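Local coordinates for protein S100-A5 (Homo sapiens, PDB 6WN7) that binds calcium, zinc and copper ions as a homodimer of the S100 family, with calcium and copper competing for the same sites, at residues 29-34 and 67-72. The protein carries 2 engineered substitutions. Residues are numbered along the deposited sequence; the frame is centred on the assembly and turned at random.
Sequences KLTLSR and DQEIDF. With CA (calcium ion), chain L; CA (calcium ion), chain K.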
loop_
_atom_site.group_PDB
_atom_site.type_symbol
_atom_site.label_atom_id
_atom_site.label_comp_id
_atom_site.label_asym_id
_atom_site.label_seq_id
_atom_site.Cartn_x
_atom_site.Cartn_y
_atom_site.Cartn_z
ATOM N N LYS B 29 19.401 7.907 -3.406
ATOM C CA LYS B 29 18.436 8.332 -2.409
ATOM C C LYS B 29 17.030 7.863 -2.731
ATOM O O LYS B 29 16.150 8.007 -1.882
ATOM C CB LYS B 29 18.541 9.844 -2.226
ATOM C CG LYS B 29 19.946 10.251 -1.771
ATOM C CD LYS B 29 20.048 11.629 -1.166
ATOM C CE LYS B 29 21.498 12.138 -1.260
ATOM N NZ LYS B 29 21.846 12.827 -2.564
ATOM N N LEU B 30 16.822 7.245 -3.894
ATOM C CA LEU B 30 15.502 6.852 -4.366
ATOM C C LEU B 30 15.275 5.347 -4.324
ATOM O O LEU B 30 14.219 4.879 -4.763
ATOM C CB LEU B 30 15.289 7.329 -5.810
ATOM C CG LEU B 30 15.429 8.815 -6.107
ATOM C CD1 LEU B 30 15.245 9.138 -7.564
ATOM C CD2 LEU B 30 14.442 9.600 -5.281
ATOM N N THR B 31 16.241 4.575 -3.842
ATOM C CA THR B 31 16.122 3.129 -3.795
ATOM C C THR B 31 16.669 2.635 -2.463
ATOM O O THR B 31 17.545 3.262 -1.870
ATOM C CB THR B 31 16.859 2.431 -4.961
ATOM O OG1 THR B 31 18.213 2.866 -5.015
ATOM C CG2 THR B 31 16.217 2.727 -6.292
ATOM N N LEU B 32 16.139 1.502 -2.013
ATOM C CA LEU B 32 16.598 0.840 -0.803
ATOM C C LEU B 32 17.649 -0.206 -1.149
ATOM O O LEU B 32 17.385 -1.131 -1.912
ATOM C CB LEU B 32 15.440 0.114 -0.127
ATOM C CG LEU B 32 14.271 0.921 0.396
ATOM C CD1 LEU B 32 13.087 0.046 0.510
ATOM C CD2 LEU B 32 14.595 1.494 1.728
ATOM N N SER B 33 18.819 -0.081 -0.563
ATOM C CA SER B 33 19.775 -1.162 -0.599
ATOM C C SER B 33 19.268 -2.318 0.275
ATOM O O SER B 33 18.247 -2.221 0.957
ATOM C CB SER B 33 21.127 -0.649 -0.113
ATOM O OG SER B 33 21.075 -0.238 1.248
ATOM N N ARG B 34 19.989 -3.437 0.241
ATOM C CA ARG B 34 19.662 -4.515 1.149
ATOM C C ARG B 34 19.787 -4.053 2.597
ATOM O O ARG B 34 18.936 -4.377 3.422
ATOM C CB ARG B 34 20.541 -5.724 0.874
ATOM C CG ARG B 34 20.033 -7.007 1.560
ATOM C CD ARG B 34 21.038 -8.158 1.436
ATOM N NE ARG B 34 20.793 -9.246 2.383
ATOM C CZ ARG B 34 21.182 -9.245 3.658
ATOM N NH1 ARG B 34 20.912 -10.284 4.434
ATOM N NH2 ARG B 34 21.837 -8.207 4.163
ATOM N N ASP B 67 19.284 -5.017 -9.785
ATOM C CA ASP B 67 20.274 -3.962 -9.646
ATOM C C ASP B 67 20.677 -3.954 -8.147
ATOM O O ASP B 67 21.457 -3.184 -7.798
ATOM C CB ASP B 67 19.765 -2.552 -10.120
ATOM C CG ASP B 67 18.436 -2.110 -9.409
ATOM O OD1 ASP B 67 17.925 -2.874 -8.682
ATOM O OD2 ASP B 67 17.983 -1.043 -9.660
ATOM N N GLN B 68 20.074 -4.828 -7.321
ATOM C CA GLN B 68 20.344 -4.934 -5.887
ATOM C C GLN B 68 19.818 -3.735 -5.109
ATOM O O GLN B 68 20.274 -3.447 -3.998
ATOM C CB GLN B 68 21.820 -5.212 -5.588
ATOM C CG GLN B 68 22.229 -6.681 -5.819
ATOM C CD GLN B 68 22.098 -7.110 -7.276
ATOM O OE1 GLN B 68 22.787 -6.590 -8.155
ATOM N NE2 GLN B 68 21.209 -8.052 -7.533
ATOM N N GLU B 69 18.844 -3.050 -5.678
ATOM C CA GLU B 69 18.176 -1.941 -5.038
ATOM C C GLU B 69 16.688 -2.169 -5.198
ATOM O O GLU B 69 16.243 -2.726 -6.201
ATOM C CB GLU B 69 18.525 -0.627 -5.723
ATOM C CG GLU B 69 19.992 -0.323 -5.777
ATOM C CD GLU B 69 20.524 0.292 -4.494
ATOM O OE1 GLU B 69 21.743 0.193 -4.264
ATOM O OE2 GLU B 69 19.734 0.871 -3.726
ATOM N N ILE B 70 15.926 -1.721 -4.207
ATOM C CA ILE B 70 14.467 -1.810 -4.203
ATOM C C ILE B 70 13.926 -0.408 -4.422
ATOM O O ILE B 70 14.018 0.436 -3.530
ATOM C CB ILE B 70 13.941 -2.382 -2.879
ATOM C CG1 ILE B 70 14.623 -3.711 -2.584
ATOM C CG2 ILE B 70 12.434 -2.545 -2.907
ATOM C CD1 ILE B 70 14.569 -4.683 -3.721
ATOM N N ASP B 71 13.339 -0.159 -5.585
ATOM C CA ASP B 71 12.733 1.129 -5.890
ATOM C C ASP B 71 11.299 1.162 -5.380
ATOM O O ASP B 71 10.778 0.177 -4.873
ATOM C CB ASP B 71 12.847 1.447 -7.385
ATOM C CG ASP B 71 12.043 0.505 -8.279
ATOM O OD1 ASP B 71 11.279 -0.327 -7.761
ATOM O OD2 ASP B 71 12.169 0.627 -9.524
ATOM N N PHE B 72 10.657 2.320 -5.478
ATOM C CA PHE B 72 9.346 2.416 -4.856
ATOM C C PHE B 72 8.355 1.433 -5.470
ATOM O O PHE B 72 7.478 0.923 -4.778
ATOM C CB PHE B 72 8.817 3.842 -4.924
ATOM C CG PHE B 72 7.542 4.031 -4.167
ATOM C CD1 PHE B 72 7.558 4.185 -2.803
ATOM C CD2 PHE B 72 6.326 4.037 -4.814
ATOM C CE1 PHE B 72 6.393 4.340 -2.112
ATOM C CE2 PHE B 72 5.164 4.193 -4.118
ATOM C CZ PHE B 72 5.198 4.336 -2.765
HETATM CA CA CA L . 15.565 -3.046 -8.339
HETATM CA CA CA K . 19.485 4.181 -0.820
HETATM O O HOH W 1 12.071 4.653 -6.416
HETATM O O HOH W 2 21.833 -3.986 -1.945
HETATM O O HOH W 3 15.533 -0.857 -9.049
HETATM O O HOH W 4 20.564 2.524 -2.061
#
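Thr31 and Glu69 cross at about a right angle where the two calcium loops of the EF-hand pair are joined, and Glu69 reaches across from one loop to the other. Glu69 CB lies 3.6 Å from Thr31 CB. CG stands beside the backbone N (chi1 -57°), and a bend at chi2 (-82°) folds the chain back over the hydroxyl, bringing CG and CD close to Thr31 OG1. At the tip, Glu69 OE2 accepts a 2.8 Å hydrogen bond from Thr31 OG1, which arrives from above the carboxylate plane, and another from a water that is itself a ligand of the calcium in the first loop. A carboxylate suits this place because one oxygen can serve both donors. Threonine suits its own because the hydroxyl turns to Glu69 while Thr31 CG2 packs 3.8 Å from Asp71 CB. With the hydroxyl and methyl trimmed away to an alanine, Glu69 OE2 would probably lose its direct donor and a gap would be likely to open beside Asp71 CB.

Next to this pair in the chain, Leu32 and Ile70 form the short antiparallel bridge characteristic of paired EF-hands, a hydrogen-bonded pair: Leu32 N to Ile70 O and Ile70 N to Leu32 O, each 2.8 Å. Branched apolar residues fit because their side chains enter the core, where both touch Tyr75 of helix 72-93. The carbonyls flanking the bridge serve the metals: Thr31 O binds one calcium at 2.4 Å, Glu69 O the other at 2.3 Å. Direct ligands and the carboxylate bonded to a calcium-bound water thus tie both ions to one small bridge, an arrangement consistent with communication between the sites.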